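Local structure of cytoplasmic protein (7LPO) at residues Y96-Y101 / N567-N572; K114-A119 / I241-E246; K219-K224 / T389-P394; L305-A310 / K337-K342; V693-D698 / E762-E767. The protein probably hydrolyses the glycosidic bond of steryl beta-glucosides, as a fungal sterylglucosidase of glycoside hydrolase family 5. One frame throughout, in Å; residues are numbered along the deposited sequence.

Contact 1: residues Y96-Y101 / N567-N572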
# COMPACT_ATOMS: atom_id res chain seq x y z
N TYR A 96 -16.37 6.31 -6.42
CA TYR A 96 -15.68 5.61 -5.34
C TYR A 96 -16.51 5.60 -4.06
O TYR A 96 -17.21 6.57 -3.75
CB TYR A 96 -14.32 6.26 -5.09
CG TYR A 96 -13.40 6.15 -6.28
CD1 TYR A 96 -13.43 5.04 -7.11
CD2 TYR A 96 -12.49 7.15 -6.58
CE1 TYR A 96 -12.60 4.93 -8.20
CE2 TYR A 96 -11.65 7.05 -7.67
CZ TYR A 96 -11.71 5.94 -8.48
OH TYR A 96 -10.88 5.84 -9.57
N ASN A 97 -16.46 4.48 -3.35
CA ASN A 97 -17.12 4.34 -2.06
C ASN A 97 -16.17 3.84 -0.97
O ASN A 97 -16.63 3.43 0.10
CB ASN A 97 -18.32 3.39 -2.17
CG ASN A 97 -17.95 2.04 -2.77
OD1 ASN A 97 -16.77 1.76 -2.99
ND2 ASN A 97 -18.95 1.21 -3.03
N LEU A 98 -14.87 3.87 -1.23
CA LEU A 98 -13.89 3.27 -0.33
C LEU A 98 -12.66 4.16 -0.24
O LEU A 98 -12.24 4.77 -1.23
CB LEU A 98 -13.47 1.88 -0.82
CG LEU A 98 -12.33 1.16 -0.09
CD1 LEU A 98 -12.83 0.59 1.21
CD2 LEU A 98 -11.76 0.07 -0.98
N LEU A 99 -12.10 4.24 0.96
CA LEU A 99 -10.87 4.96 1.22
C LEU A 99 -10.00 4.09 2.10
O LEU A 99 -10.48 3.59 3.12
CB LEU A 99 -11.12 6.31 1.90
CG LEU A 99 -11.98 7.32 1.16
CD1 LEU A 99 -12.36 8.45 2.10
CD2 LEU A 99 -11.27 7.86 -0.06
N ARG A 100 -8.75 3.86 1.69
CA ARG A 100 -7.73 3.28 2.55
C ARG A 100 -7.01 4.45 3.19
O ARG A 100 -6.35 5.24 2.50
CB ARG A 100 -6.79 2.39 1.75
CG ARG A 100 -5.74 1.69 2.61
CD ARG A 100 -5.13 0.56 1.84
NE ARG A 100 -4.04 -0.11 2.54
CZ ARG A 100 -2.75 0.13 2.32
NH1 ARG A 100 -2.37 1.05 1.44
NH2 ARG A 100 -1.84 -0.56 2.99
N TYR A 101 -7.18 4.61 4.50
CA TYR A 101 -6.74 5.82 5.18
C TYR A 101 -5.33 5.64 5.73
O TYR A 101 -5.10 4.78 6.58
CB TYR A 101 -7.70 6.21 6.31
CG TYR A 101 -7.33 7.54 6.89
CD1 TYR A 101 -6.35 7.65 7.87
CD2 TYR A 101 -7.91 8.72 6.41
CE1 TYR A 101 -5.98 8.89 8.39
CE2 TYR A 101 -7.55 9.96 6.93
CZ TYR A 101 -6.59 10.03 7.91
OH TYR A 101 -6.22 11.26 8.42
N ASN A 567 -12.48 -5.99 -5.30
CA ASN A 567 -12.41 -4.75 -4.56
C ASN A 567 -10.99 -4.20 -4.65
O ASN A 567 -10.01 -4.95 -4.75
CB ASN A 567 -12.79 -4.98 -3.09
CG ASN A 567 -14.09 -5.75 -2.94
OD1 ASN A 567 -15.17 -5.25 -3.22
ND2 ASN A 567 -13.98 -6.99 -2.47
N TYR A 568 -10.86 -2.87 -4.62
CA TYR A 568 -9.50 -2.34 -4.63
C TYR A 568 -9.45 -0.88 -4.23
O TYR A 568 -10.46 -0.17 -4.24
CB TYR A 568 -8.84 -2.52 -6.00
CG TYR A 568 -9.57 -1.87 -7.17
CD1 TYR A 568 -9.49 -0.51 -7.40
CD2 TYR A 568 -10.33 -2.63 -8.04
CE1 TYR A 568 -10.14 0.08 -8.47
CE2 TYR A 568 -10.98 -2.05 -9.13
CZ TYR A 568 -10.88 -0.70 -9.32
OH TYR A 568 -11.53 -0.12 -10.39
N ALA A 569 -8.24 -0.45 -3.87
CA ALA A 569 -7.92 0.93 -3.53
C ALA A 569 -6.74 1.34 -4.39
O ALA A 569 -5.64 0.80 -4.25
CB ALA A 569 -7.60 1.09 -2.04
N ILE A 570 -6.98 2.29 -5.29
CA ILE A 570 -5.92 2.81 -6.15
C ILE A 570 -4.92 3.62 -5.33
O ILE A 570 -5.30 4.44 -4.49
CB ILE A 570 -6.54 3.67 -7.26
CG1 ILE A 570 -7.52 2.85 -8.11
CG2 ILE A 570 -5.43 4.29 -8.10
CD1 ILE A 570 -8.33 3.70 -9.09
N TRP A 571 -3.64 3.39 -5.59
CA TRP A 571 -2.57 4.25 -5.08
C TRP A 571 -2.21 5.26 -6.17
O TRP A 571 -1.74 4.86 -7.24
CB TRP A 571 -1.32 3.43 -4.69
CG TRP A 571 -0.30 4.30 -4.00
CD1 TRP A 571 0.66 5.06 -4.59
CD2 TRP A 571 -0.19 4.53 -2.59
NE1 TRP A 571 1.36 5.76 -3.64
CE2 TRP A 571 0.86 5.46 -2.40
CE3 TRP A 571 -0.88 4.05 -1.48
CZ2 TRP A 571 1.25 5.90 -1.14
CZ3 TRP A 571 -0.50 4.49 -0.22
CH2 TRP A 571 0.55 5.41 -0.06
N ASN A 572 -2.43 6.56 -5.92
CA ASN A 572 -3.12 7.12 -4.77
C ASN A 572 -3.73 8.47 -5.20
O ASN A 572 -3.71 8.83 -6.38
CB ASN A 572 -2.19 7.29 -3.58
CG ASN A 572 -1.00 8.18 -3.89
OD1 ASN A 572 -0.58 8.35 -5.04
ND2 ASN A 572 -0.43 8.74 -2.84
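Leu98, Arg100 and Ala569 meet inside the (beta/alpha)8 barrel of this family 5 glycoside hydrolase, on two strands that do not pair directly: 98-104 and 567-570 each run parallel to strand 35-43, their common partner. The axes of 98-101 and 567-570 therefore approach only to 7.3 Å, at 58°, and side chains bridge the interval. Leu98 leaves the backbone with CG opposite N (chi1 173°), and its CD2 reaches the second strand 3.5 Å from Tyr568 O and 4.4 Å from Ala569 CB. Arg100 CB rests 4.1 Å from Ala569 CB. Beyond it the extended chain carries the buried guanidinium to salt bridges with Asp267 and Glu521 and hydrogen bonds with Asn42 and Asn270. Trp571, whose side chain borders a bound Tris molecule, brings CZ3 to the edge of that guanidinium, 4.3 Å from Arg100 NH1. At the other end the Tyr96 and Ile570 side chains cross at about a right angle, placing Tyr96 OH, hydrogen-bonded to Phe665 O, 3.4 Å from Ile570 CD1.

Contact 2: residues K114-A119 / I241-E246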
# COMPACT_ATOMS: atom_id res chain seq x y z
N LYS A 114 5.60 6.51 24.22
CA LYS A 114 4.37 6.69 24.99
C LYS A 114 3.97 8.15 25.15
O LYS A 114 3.12 8.47 25.99
CB LYS A 114 4.48 6.02 26.36
CG LYS A 114 4.34 4.51 26.27
CD LYS A 114 4.76 3.80 27.54
CE LYS A 114 4.78 2.30 27.33
NZ LYS A 114 4.81 1.55 28.62
N GLU A 115 4.54 9.04 24.33
CA GLU A 115 4.10 10.43 24.22
C GLU A 115 3.27 10.54 22.95
O GLU A 115 3.80 10.84 21.87
CB GLU A 115 5.30 11.38 24.19
CG GLU A 115 5.93 11.67 25.53
CD GLU A 115 7.01 12.75 25.43
OE1 GLU A 115 8.20 12.39 25.21
OE2 GLU A 115 6.69 13.95 25.58
N TYR A 116 1.97 10.28 23.05
CA TYR A 116 1.11 10.18 21.89
C TYR A 116 0.55 11.54 21.50
O TYR A 116 0.12 12.32 22.35
CB TYR A 116 -0.03 9.19 22.17
CG TYR A 116 0.44 7.80 22.54
CD1 TYR A 116 1.10 7.00 21.61
CD2 TYR A 116 0.23 7.29 23.81
CE1 TYR A 116 1.54 5.73 21.94
CE2 TYR A 116 0.67 6.03 24.16
CZ TYR A 116 1.32 5.25 23.21
OH TYR A 116 1.76 4.00 23.56
N ASP A 117 0.55 11.81 20.19
CA ASP A 117 0.02 13.06 19.64
C ASP A 117 -1.50 12.94 19.58
O ASP A 117 -2.09 12.57 18.56
CB ASP A 117 0.62 13.35 18.27
CG ASP A 117 0.37 14.79 17.81
OD1 ASP A 117 -0.62 15.40 18.26
OD2 ASP A 117 1.15 15.30 16.98
N TYR A 118 -2.14 13.26 20.71
CA TYR A 118 -3.59 13.16 20.79
C TYR A 118 -4.27 14.16 19.87
O TYR A 118 -5.37 13.90 19.38
CB TYR A 118 -4.04 13.36 22.24
CG TYR A 118 -3.67 12.18 23.09
CD1 TYR A 118 -4.32 10.98 22.92
CD2 TYR A 118 -2.65 12.25 24.03
CE1 TYR A 118 -3.99 9.87 23.68
CE2 TYR A 118 -2.31 11.14 24.80
CZ TYR A 118 -2.99 9.96 24.61
OH TYR A 118 -2.69 8.84 25.34
N ALA A 119 -3.62 15.28 19.58
CA ALA A 119 -4.21 16.26 18.68
C ALA A 119 -4.29 15.71 17.26
O ALA A 119 -5.29 15.92 16.57
CB ALA A 119 -3.41 17.56 18.71
N ILE A 241 2.23 -1.42 18.36
CA ILE A 241 0.87 -1.90 18.62
C ILE A 241 0.16 -0.98 19.61
O ILE A 241 -1.04 -0.72 19.47
CB ILE A 241 0.93 -3.36 19.11
CG1 ILE A 241 1.47 -4.25 17.98
CG2 ILE A 241 -0.43 -3.84 19.57
CD1 ILE A 241 1.75 -5.69 18.37
N ASP A 242 0.88 -0.47 20.60
CA ASP A 242 0.28 0.48 21.54
C ASP A 242 -0.13 1.76 20.83
O ASP A 242 -1.19 2.33 21.12
CB ASP A 242 1.25 0.82 22.67
CG ASP A 242 1.29 -0.25 23.75
OD1 ASP A 242 0.60 -1.29 23.61
OD2 ASP A 242 2.04 -0.05 24.75
N ALA A 243 0.70 2.26 19.91
CA ALA A 243 0.38 3.52 19.26
C ALA A 243 -0.85 3.38 18.38
O ALA A 243 -1.77 4.20 18.46
CB ALA A 243 1.57 4.02 18.44
N VAL A 244 -0.88 2.35 17.53
CA VAL A 244 -2.09 2.09 16.75
C VAL A 244 -3.27 1.85 17.68
O VAL A 244 -4.37 2.35 17.46
CB VAL A 244 -1.87 0.91 15.78
CG1 VAL A 244 -3.16 0.62 14.98
CG2 VAL A 244 -0.70 1.20 14.85
N GLY A 245 -3.04 1.09 18.75
CA GLY A 245 -4.11 0.81 19.69
C GLY A 245 -4.68 2.06 20.32
O GLY A 245 -5.87 2.11 20.63
N GLU A 246 -3.85 3.09 20.52
CA GLU A 246 -4.35 4.33 21.09
C GLU A 246 -5.21 5.10 20.10
O GLU A 246 -6.19 5.76 20.49
CB GLU A 246 -3.18 5.20 21.55
CG GLU A 246 -2.51 4.72 22.81
CD GLU A 246 -3.34 4.98 24.05
OE1 GLU A 246 -4.02 6.02 24.11
OE2 GLU A 246 -3.32 4.13 24.95
O HOH W 1 0.61 2.97 25.66
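Tyr116 lays one face of its ring on Glu246, whose CG stands 3.8 Å from the ring centroid in a CH-pi contact. Lys114 CA lies against the opposite face, toward the rim, so the aromatic plane is held between its own loop and the helix. The Glu246 chain is bent (chi2 -73°), and its carboxylate lies within 11° of the Tyr116 ring plane. Tyr118 meets the same carboxylate quite differently: the planes stand 85° apart, and Glu246 OE1 lies at the edge of the Tyr118 ring, taking a weak hydrogen bond of 3.4 Å from Tyr118 OH. The far end of Tyr116 reaches Asp242: Tyr116 OH is 3.3 Å from Asp242 CB. A water donates to Tyr116 OH at 2.6 Å and, weakly, to Asp242 OD2 at 3.5 Å, joining the phenol to the acid. The other oxygen, Asp242 OD1, forms a salt bridge with Arg415, while Lys114 NZ, 5.0 Å from Asp242 OD2, probably adds only a diffuse attraction. Tyr116 CE1 also packs 3.9 Å from Ala243 CB. The loop leads straight into helix 118-133, whose N-cap is Asp117, through OD1 to Tyr120 N. Helix 232-254 receives it on one flank, turns Ile241 and Val244 to helix 400-419, and sets Ala243 against Trp105 and Glu109 of helix 105-109.

Contact 3: residues K219-K224 / T389-P394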
# COMPACT_ATOMS: atom_id res chain seq x y z
N LYS A 219 14.36 -11.64 19.32
CA LYS A 219 14.56 -12.63 20.38
C LYS A 219 15.28 -13.87 19.88
O LYS A 219 15.88 -14.60 20.68
CB LYS A 219 13.21 -13.02 21.00
CG LYS A 219 12.60 -11.94 21.88
CD LYS A 219 11.26 -12.38 22.47
CE LYS A 219 10.12 -12.14 21.49
NZ LYS A 219 8.78 -12.17 22.15
N THR A 220 15.24 -14.13 18.58
CA THR A 220 15.89 -15.30 17.99
C THR A 220 17.31 -14.99 17.53
O THR A 220 18.22 -15.79 17.77
CB THR A 220 15.06 -15.80 16.80
OG1 THR A 220 13.76 -16.19 17.25
CG2 THR A 220 15.74 -16.97 16.08
N TYR A 221 17.52 -13.83 16.90
CA TYR A 221 18.79 -13.53 16.25
C TYR A 221 19.60 -12.46 16.95
O TYR A 221 20.81 -12.37 16.68
CB TYR A 221 18.54 -13.10 14.80
CG TYR A 221 17.86 -14.19 14.00
CD1 TYR A 221 18.51 -15.38 13.72
CD2 TYR A 221 16.56 -14.04 13.54
CE1 TYR A 221 17.88 -16.39 13.01
CE2 TYR A 221 15.93 -15.03 12.84
CZ TYR A 221 16.59 -16.21 12.58
OH TYR A 221 15.95 -17.21 11.87
N ALA A 222 19.01 -11.66 17.83
CA ALA A 222 19.74 -10.66 18.61
C ALA A 222 19.34 -10.77 20.08
O ALA A 222 18.84 -9.81 20.68
CB ALA A 222 19.48 -9.25 18.08
N PRO A 223 19.54 -11.93 20.70
CA PRO A 223 19.10 -12.12 22.10
C PRO A 223 19.75 -11.18 23.10
O PRO A 223 19.18 -10.93 24.18
CB PRO A 223 19.47 -13.58 22.39
CG PRO A 223 20.51 -13.95 21.33
CD PRO A 223 20.12 -13.16 20.12
N LYS A 224 20.93 -10.66 22.80
CA LYS A 224 21.60 -9.76 23.72
C LYS A 224 21.01 -8.35 23.71
O LYS A 224 21.40 -7.53 24.56
CB LYS A 224 23.08 -9.67 23.37
CG LYS A 224 23.84 -10.95 23.52
CD LYS A 224 25.24 -10.84 22.96
CE LYS A 224 25.82 -12.22 22.71
NZ LYS A 224 27.30 -12.21 22.67
N THR A 389 18.08 -20.40 9.86
CA THR A 389 17.63 -21.42 10.80
C THR A 389 17.53 -20.76 12.18
O THR A 389 17.70 -19.55 12.32
CB THR A 389 18.60 -22.61 10.82
OG1 THR A 389 19.92 -22.16 11.14
CG2 THR A 389 18.63 -23.32 9.46
N LEU A 390 17.27 -21.56 13.20
CA LEU A 390 17.31 -21.06 14.58
C LEU A 390 18.71 -21.25 15.15
O LEU A 390 19.24 -22.37 15.10
CB LEU A 390 16.30 -21.80 15.44
CG LEU A 390 14.87 -21.78 14.88
CD1 LEU A 390 14.00 -22.81 15.56
CD2 LEU A 390 14.26 -20.38 15.02
N PRO A 391 19.35 -20.20 15.68
CA PRO A 391 20.76 -20.35 16.09
C PRO A 391 21.01 -21.44 17.12
O PRO A 391 22.11 -22.01 17.12
CB PRO A 391 21.10 -18.96 16.66
CG PRO A 391 20.23 -18.02 15.87
CD PRO A 391 18.92 -18.79 15.69
N THR A 392 20.05 -21.76 17.98
CA THR A 392 20.25 -22.79 19.00
C THR A 392 19.63 -24.14 18.65
O THR A 392 19.81 -25.10 19.40
CB THR A 392 19.70 -22.31 20.35
OG1 THR A 392 18.30 -22.04 20.22
CG2 THR A 392 20.44 -21.05 20.82
N ASN A 393 18.90 -24.24 17.54
CA ASN A 393 18.45 -25.53 17.01
C ASN A 393 18.61 -25.46 15.49
O ASN A 393 17.66 -25.23 14.75
CB ASN A 393 17.00 -25.83 17.41
CG ASN A 393 16.48 -27.10 16.77
OD1 ASN A 393 17.17 -28.13 16.73
ND2 ASN A 393 15.26 -27.04 16.26
N PRO A 394 19.84 -25.65 15.01
CA PRO A 394 20.23 -25.15 13.68
C PRO A 394 19.89 -26.03 12.48
O PRO A 394 20.20 -25.62 11.35
CB PRO A 394 21.75 -25.02 13.82
CG PRO A 394 22.12 -26.12 14.80
CD PRO A 394 20.99 -26.14 15.79
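The last turn of helix 206-221 presents Thr220 and Tyr221 to Thr389, Leu390 and Pro391. Tyr221 OH donates a hydrogen bond of 3.0 Å to Thr389 O. The oxygen lies in the plane of the tyrosine ring, at its edge, whereas the hydroxyl stands above the carbonyl plane, 46° out of it. Just beyond the bonded carbonyl the chain reverses in a type I beta turn from Leu390 to Asn393, closed by Asn393 N to Leu390 O at 3.1 Å, and Pro391, its second residue, points toward the helix. Pro391 CD packs 3.7 Å from Tyr221 CE1, and Pro391 CG sits 3.6 Å from Thr220 O. The Thr220 methyl, placed opposite the backbone N by the side-chain torsion (OG1 at chi1 -61°), lies over the centre of the neighbouring Tyr221 ring. From there Thr220 CG2 reaches Pro391 CD at 3.7 Å and Leu390 CD2 at 3.9 Å. Phe404 of helix 400-419 packs on both Thr220 and Tyr221, and Tyr386 OH is hydrogen-bonded to Tyr221 O.

Contact 4: residues L305-A310 / K337-K342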
# COMPACT_ATOMS: atom_id res chain seq x y z
N LEU A 305 30.82 -2.20 5.63
CA LEU A 305 30.62 -0.77 5.43
C LEU A 305 30.13 -0.10 6.71
O LEU A 305 30.53 1.01 7.04
CB LEU A 305 29.61 -0.55 4.29
CG LEU A 305 30.11 -0.83 2.87
CD1 LEU A 305 28.94 -0.79 1.87
CD2 LEU A 305 31.17 0.17 2.46
N GLY A 306 29.22 -0.76 7.43
CA GLY A 306 28.71 -0.21 8.67
C GLY A 306 29.75 -0.10 9.76
O GLY A 306 29.51 0.58 10.76
N MET A 307 30.88 -0.79 9.61
CA MET A 307 32.04 -0.62 10.48
C MET A 307 33.07 0.32 9.87
O MET A 307 34.21 0.39 10.34
CB MET A 307 32.68 -1.98 10.78
CG MET A 307 31.93 -2.81 11.82
SD MET A 307 31.72 -1.97 13.42
CE MET A 307 33.43 -1.73 13.89
N GLY A 308 32.70 1.06 8.83
CA GLY A 308 33.54 2.10 8.29
C GLY A 308 34.55 1.65 7.26
O GLY A 308 35.41 2.45 6.87
N GLU A 309 34.48 0.40 6.80
CA GLU A 309 35.46 -0.15 5.87
C GLU A 309 34.98 0.01 4.44
O GLU A 309 33.85 -0.37 4.11
CB GLU A 309 35.72 -1.62 6.16
CG GLU A 309 36.25 -1.90 7.55
CD GLU A 309 36.41 -3.39 7.79
OE1 GLU A 309 36.39 -4.16 6.80
OE2 GLU A 309 36.55 -3.78 8.97
N ALA A 310 35.83 0.57 3.59
CA ALA A 310 35.49 0.76 2.19
C ALA A 310 35.26 -0.58 1.50
O ALA A 310 35.91 -1.58 1.80
CB ALA A 310 36.61 1.52 1.47
N LYS A 337 31.15 4.95 11.24
CA LYS A 337 30.43 3.73 11.59
C LYS A 337 28.94 4.02 11.75
O LYS A 337 28.55 5.10 12.20
CB LYS A 337 30.97 3.13 12.88
CG LYS A 337 32.41 2.67 12.76
CD LYS A 337 32.96 2.16 14.08
CE LYS A 337 34.43 1.79 13.93
NZ LYS A 337 35.09 1.54 15.24
N LEU A 338 28.12 3.04 11.36
CA LEU A 338 26.68 3.20 11.48
C LEU A 338 26.23 3.24 12.94
O LEU A 338 25.20 3.84 13.26
CB LEU A 338 25.97 2.05 10.76
CG LEU A 338 24.45 1.98 10.95
CD1 LEU A 338 23.80 3.18 10.26
CD2 LEU A 338 23.87 0.68 10.41
N TRP A 339 27.00 2.63 13.82
CA TRP A 339 26.53 2.32 15.16
C TRP A 339 26.80 3.47 16.12
O TRP A 339 27.90 4.01 16.17
CB TRP A 339 27.21 1.04 15.64
CG TRP A 339 27.12 -0.02 14.61
CD1 TRP A 339 28.11 -0.43 13.77
CD2 TRP A 339 25.96 -0.78 14.27
NE1 TRP A 339 27.64 -1.43 12.95
CE2 TRP A 339 26.32 -1.65 13.23
CE3 TRP A 339 24.65 -0.81 14.75
CZ2 TRP A 339 25.41 -2.54 12.65
CZ3 TRP A 339 23.74 -1.69 14.18
CH2 TRP A 339 24.13 -2.54 13.14
N LEU A 340 25.75 3.84 16.85
CA LEU A 340 25.85 4.81 17.93
C LEU A 340 26.98 4.45 18.89
O LEU A 340 27.03 3.34 19.41
CB LEU A 340 24.53 4.83 18.70
CG LEU A 340 23.50 5.93 18.56
CD1 LEU A 340 22.53 5.79 19.76
CD2 LEU A 340 24.09 7.30 18.50
N SER A 341 27.86 5.41 19.15
CA SER A 341 28.77 5.28 20.28
C SER A 341 28.00 5.39 21.60
O SER A 341 26.87 5.89 21.67
CB SER A 341 29.86 6.35 20.24
OG SER A 341 29.37 7.57 20.76
N LYS A 342 28.61 4.89 22.67
CA LYS A 342 27.96 4.94 23.98
C LYS A 342 27.71 6.38 24.39
O LYS A 342 26.62 6.72 24.88
CB LYS A 342 28.82 4.26 25.03
CG LYS A 342 28.95 2.80 24.82
CD LYS A 342 30.12 2.27 25.61
CE LYS A 342 31.17 1.68 24.68
NZ LYS A 342 32.05 2.72 24.08
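Two successive bends in Met307 (chi2 -58°, chi3 -60°) fold its thioether round to Trp339 and Lys337, although its CB sets out away from them. Met307 SD comes 3.9 Å from Trp339 CD1 in a Met-aromatic contact; the sulfur approaches the five-membered ring obliquely, 4.8 Å from its centroid. Met307 CE meets the extended Lys337 chain, 3.7 Å from Lys337 CE. The polar link is made by the backbone: Leu338 N donates to Gly306 O at 2.9 Å, nearly straight with 163° at the hydrogen. Round that same oxygen gather Lys337 CA at 3.4 Å, in a CA-H...O contact, and Trp339 CD1 at 3.5 Å, so one carbonyl at the end of a helix is approached by three consecutive residues. The helix closes there in a Schellman motif with Gly308, at positive phi, as its C-prime residue, Gly308 N bonded to Leu305 O at 2.8 Å and Glu309 N to Arg304 O. The contact thus fastens the end of helix 299-306 to the loop that follows strand 322-331. Leu338 and Trp339 pack on Leu206 and Thr210 of helix 206-221, and the loop runs on to helix 342-348, which Ser341 N-caps.

Contact 5: residues V693-D698 / E762-E767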
# COMPACT_ATOMS: atom_id res chain seq x y z
N VAL A 693 -24.01 -11.71 -13.89
CA VAL A 693 -24.20 -12.03 -12.48
C VAL A 693 -24.85 -13.41 -12.36
O VAL A 693 -25.77 -13.75 -13.10
CB VAL A 693 -25.06 -10.95 -11.77
CG1 VAL A 693 -26.28 -10.64 -12.60
CG2 VAL A 693 -25.45 -11.40 -10.37
N ARG A 694 -24.34 -14.21 -11.43
CA ARG A 694 -24.91 -15.51 -11.12
C ARG A 694 -25.96 -15.33 -10.04
O ARG A 694 -25.65 -14.88 -8.93
CB ARG A 694 -23.82 -16.48 -10.66
CG ARG A 694 -24.28 -17.91 -10.41
CD ARG A 694 -23.10 -18.87 -10.33
NE ARG A 694 -22.37 -18.94 -11.59
CZ ARG A 694 -22.71 -19.71 -12.62
NH1 ARG A 694 -23.77 -20.50 -12.56
NH2 ARG A 694 -21.98 -19.69 -13.73
N VAL A 695 -27.21 -15.67 -10.36
CA VAL A 695 -28.36 -15.46 -9.48
C VAL A 695 -28.94 -16.82 -9.13
O VAL A 695 -29.27 -17.61 -10.02
CB VAL A 695 -29.43 -14.57 -10.15
CG1 VAL A 695 -30.53 -14.19 -9.14
CG2 VAL A 695 -28.81 -13.30 -10.74
N ARG A 696 -29.06 -17.09 -7.84
CA ARG A 696 -29.58 -18.36 -7.34
C ARG A 696 -31.05 -18.23 -6.96
O ARG A 696 -31.58 -17.14 -6.78
CB ARG A 696 -28.76 -18.84 -6.14
CG ARG A 696 -27.29 -19.11 -6.43
CD ARG A 696 -26.40 -18.75 -5.24
NE ARG A 696 -26.47 -17.33 -4.87
CZ ARG A 696 -25.66 -16.74 -4.00
NH1 ARG A 696 -24.70 -17.44 -3.40
NH2 ARG A 696 -25.80 -15.45 -3.72
N ALA A 697 -31.70 -19.39 -6.81
CA ALA A 697 -33.12 -19.41 -6.51
C ALA A 697 -33.44 -18.91 -5.11
O ALA A 697 -34.57 -18.48 -4.86
CB ALA A 697 -33.67 -20.82 -6.70
N ASP A 698 -32.47 -18.94 -4.19
CA ASP A 698 -32.70 -18.49 -2.83
C ASP A 698 -32.19 -17.07 -2.58
O ASP A 698 -32.19 -16.62 -1.43
CB ASP A 698 -32.07 -19.46 -1.83
CG ASP A 698 -30.61 -19.76 -2.13
OD1 ASP A 698 -30.04 -19.15 -3.06
OD2 ASP A 698 -30.03 -20.62 -1.44
N GLU A 762 -28.76 -19.17 -12.54
CA GLU A 762 -28.81 -18.67 -13.90
C GLU A 762 -28.00 -17.39 -13.97
O GLU A 762 -27.98 -16.62 -13.01
CB GLU A 762 -30.26 -18.44 -14.33
CG GLU A 762 -30.49 -18.38 -15.82
CD GLU A 762 -31.98 -18.34 -16.15
OE1 GLU A 762 -32.76 -18.98 -15.41
OE2 GLU A 762 -32.36 -17.66 -17.13
N VAL A 763 -27.33 -17.17 -15.09
CA VAL A 763 -26.54 -15.97 -15.31
C VAL A 763 -27.38 -14.96 -16.08
O VAL A 763 -27.77 -15.21 -17.22
CB VAL A 763 -25.23 -16.28 -16.06
CG1 VAL A 763 -24.48 -14.98 -16.35
CG2 VAL A 763 -24.37 -17.25 -15.27
N TYR A 764 -27.65 -13.83 -15.45
CA TYR A 764 -28.24 -12.68 -16.11
C TYR A 764 -27.13 -11.75 -16.61
O TYR A 764 -26.01 -11.76 -16.09
CB TYR A 764 -29.16 -11.92 -15.16
CG TYR A 764 -30.29 -12.71 -14.56
CD1 TYR A 764 -30.55 -14.02 -14.94
CD2 TYR A 764 -31.12 -12.14 -13.61
CE1 TYR A 764 -31.60 -14.73 -14.38
CE2 TYR A 764 -32.16 -12.83 -13.05
CZ TYR A 764 -32.40 -14.13 -13.43
OH TYR A 764 -33.44 -14.80 -12.86
N THR A 765 -27.45 -10.95 -17.62
CA THR A 765 -26.48 -10.02 -18.18
C THR A 765 -27.13 -8.67 -18.42
O THR A 765 -28.33 -8.56 -18.69
CB THR A 765 -25.87 -10.53 -19.50
OG1 THR A 765 -26.90 -10.61 -20.51
CG2 THR A 765 -25.23 -11.89 -19.31
N ILE A 766 -26.30 -7.63 -18.35
CA ILE A 766 -26.72 -6.27 -18.67
C ILE A 766 -25.59 -5.62 -19.46
O ILE A 766 -24.42 -5.76 -19.09
CB ILE A 766 -27.05 -5.45 -17.40
CG1 ILE A 766 -27.69 -4.12 -17.80
CG2 ILE A 766 -25.81 -5.21 -16.55
CD1 ILE A 766 -28.50 -3.48 -16.68
N GLU A 767 -25.94 -4.95 -20.55
CA GLU A 767 -24.97 -4.28 -21.41
C GLU A 767 -25.35 -2.82 -21.56
O GLU A 767 -26.53 -2.48 -21.70
CB GLU A 767 -24.91 -4.96 -22.78
CG GLU A 767 -24.62 -6.45 -22.69
CD GLU A 767 -25.00 -7.19 -23.95
OE1 GLU A 767 -24.23 -7.12 -24.93
OE2 GLU A 767 -26.07 -7.85 -23.96
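Val693, Arg694 and Val695 pair with Tyr764, Val763 and Glu762 in antiparallel register, the strand directions 134° apart. Val693-Tyr764 and Val695-Glu762 are the hydrogen-bonded pairs, and Arg694-Val763 is the non-hydrogen-bonded pair between them. Val693 N to Tyr764 O and Val695 N to Glu762 O, at 3.0 and 2.9 Å, are nearly straight. The return bond from Tyr764 N to Val693 O, also 3.0 Å, is bent to 141° at the hydrogen; Glu762 N likewise returns a bond to Val695 O, and Val763 CA adds a CA-H...O contact to Val693 O at 3.2 Å. On the face of Val693, Val695 and Tyr764, Val695 lies across Tyr764 at about a right angle: chi1 of -172° leaves CG2 beside the backbone N, from where it sits over the ring face, toward its rim, 4.1 Å from the centroid, in a CH-pi contact. Val693 CG1 packs 4.1 Å from Tyr764 CB, and Trp752 of strand 749-753 touches both residues. The tyrosine hydroxyl is bonded to Pro755 O, and its ring stacks with His740. On the other face Val763 CG2 lies over the Arg694 guanidinium, 3.7 Å from NH2. Glu678, on adjoining strand 676-682, forms a salt bridge with Arg694 NE. This four-stranded antiparallel sheet of the C-terminal domain thus has one face mainly apolar and aromatic, with Glu762 at its margin, while the other sets an arginine against a valine and a salt bridge.

Contacts 1 and 4 are buried, contact 2 lies at the surface, and contacts 3 and 5 are partly buried. Contact 1, nearest the middle of the chain, joins barrel strands through side chains; contact 5, in the C-terminal domain, is the one built on paired strand backbones. Contacts 2, 3 and 4 are all nested along the chain within the loop closed by contact 1. Contacts 3 and 4 share helix 206-221: contact 3 uses its last turn, while Leu338 and Trp339 of contact 4 pack on its beginning. Helix 400-419 backs both contacts 2 and 3. The single ordinary hydrogen bonds of contacts 3 and 4 contrast with the weak bond and water bridge of contact 2. Contacts 4 and 5 lie on opposite sides of the chain's centre.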